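Local coordinates for cadherin-23 (Mus musculus, PDB 5UZ8), which is a calcium-binding adhesion protein of the cadherin superfamily that probably serves mechanotransduction in hearing, at residues E17-L20 and E21-P25. Residues are numbered along the deposited sequence; the frame is centred on the assembly and turned at random.
Sequences ERVL and EGATP. With CA (calcium ion), chain J; CA (calcium ion), chain K.
With a positive phi of 86° at Gly22, the chain leaving strand 15-20 reverses through a type II beta turn from Leu20 to Ala23. That phi suits glycine, since a side chain there would collide with the preceding carbonyl oxygen. The turn is closed by the hydrogen bond from Ala23 N to Leu20 O (3.2 Å), bent to 147° at the hydrogen, with the donor tilted from the carbonyl plane. The Ala23 methyl points back toward the strand and meets the buried Val19, CB lying 4.2 Å from Val19 CG1, and its CB also rests 3.5 Å from Leu20 O. Val19 in turn packs on Ile106 and Leu29, joining the turn to the hydrophobic core of the cadherin domain.

The Glu21 side chain points away from the strand. A chi1 of 68° tucks CG against both backbone neighbours, and the extended chain beyond carries the carboxylate to two calcium ions. OE1 binds the chain J calcium at 2.3 Å and OE2 the chain K calcium at 2.4 Å, a bridging mode. Tyr76 N donates a further hydrogen bond to OE2. Asp108, Asp144 and the Ile109 carbonyl join it at the first ion, Asp75 and two waters at the second, while Glu77 and Asp111 serve both. Such a shared acidic ligand is characteristic of the calcium-binding linkers between cadherin repeats, and the two cations should favour an ionised carboxylate.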
# COMPACT_ATOMS: atom_id res chain seq x y z
N GLU A 17 -25.25 -6.17 32.35
CA GLU A 17 -25.82 -6.35 31.03
C GLU A 17 -24.74 -5.92 30.02
O GLU A 17 -23.93 -5.03 30.31
CB GLU A 17 -27.07 -5.45 30.94
CG GLU A 17 -28.23 -5.90 30.11
CD GLU A 17 -28.86 -7.22 30.53
OE1 GLU A 17 -29.58 -7.31 31.56
OE2 GLU A 17 -28.68 -8.16 29.78
N ARG A 18 -24.73 -6.57 28.87
CA ARG A 18 -23.93 -6.13 27.74
C ARG A 18 -24.64 -5.03 26.95
O ARG A 18 -25.87 -5.06 26.79
CB ARG A 18 -23.63 -7.31 26.82
CG ARG A 18 -22.70 -8.31 27.45
CD ARG A 18 -22.87 -9.70 26.85
NE ARG A 18 -22.43 -9.76 25.46
CZ ARG A 18 -21.16 -9.81 25.05
NH1 ARG A 18 -20.14 -9.75 25.92
NH2 ARG A 18 -20.89 -9.89 23.74
N VAL A 19 -23.86 -4.07 26.44
CA VAL A 19 -24.40 -2.98 25.65
C VAL A 19 -23.48 -2.81 24.45
O VAL A 19 -22.27 -2.64 24.61
CB VAL A 19 -24.40 -1.67 26.45
CG1 VAL A 19 -24.81 -0.49 25.60
CG2 VAL A 19 -25.33 -1.81 27.67
N LEU A 20 -24.06 -2.80 23.26
CA LEU A 20 -23.25 -2.52 22.05
C LEU A 20 -22.85 -1.07 22.04
O LEU A 20 -23.70 -0.18 22.20
CB LEU A 20 -24.02 -2.81 20.78
CG LEU A 20 -24.51 -4.24 20.57
CD1 LEU A 20 -25.44 -4.29 19.37
CD2 LEU A 20 -23.33 -5.17 20.35
N GLU A 21 -21.57 -0.80 21.82
CA GLU A 21 -21.18 0.58 21.57
C GLU A 21 -22.01 1.17 20.44
O GLU A 21 -22.44 0.46 19.54
CB GLU A 21 -19.69 0.71 21.28
CG GLU A 21 -19.25 0.09 19.98
CD GLU A 21 -17.85 0.50 19.56
OE1 GLU A 21 -17.14 -0.35 18.97
OE2 GLU A 21 -17.49 1.67 19.81
N GLY A 22 -22.30 2.46 20.54
CA GLY A 22 -23.10 3.15 19.55
C GLY A 22 -24.60 3.09 19.75
O GLY A 22 -25.34 3.67 18.94
N ALA A 23 -25.06 2.40 20.79
CA ALA A 23 -26.48 2.35 21.12
C ALA A 23 -27.01 3.78 21.16
O ALA A 23 -26.43 4.66 21.84
CB ALA A 23 -26.68 1.68 22.47
N THR A 24 -28.07 4.03 20.42
CA THR A 24 -28.55 5.41 20.26
C THR A 24 -29.22 5.92 21.55
O THR A 24 -29.79 5.14 22.32
CB THR A 24 -29.54 5.53 19.07
OG1 THR A 24 -30.51 4.48 19.16
CG2 THR A 24 -28.81 5.44 17.75
N PRO A 25 -29.19 7.25 21.78
CA PRO A 25 -29.86 7.77 22.96
C PRO A 25 -31.31 7.32 23.04
O PRO A 25 -32.01 7.23 22.02
CB PRO A 25 -29.73 9.30 22.80
CG PRO A 25 -28.50 9.47 21.98
CD PRO A 25 -28.50 8.31 21.02
CA CA J . -15.09 -0.53 17.84
CA CA K . -16.25 3.13 18.35
O HOH W 1 -14.85 4.41 16.95
O HOH W 2 -17.71 5.10 18.32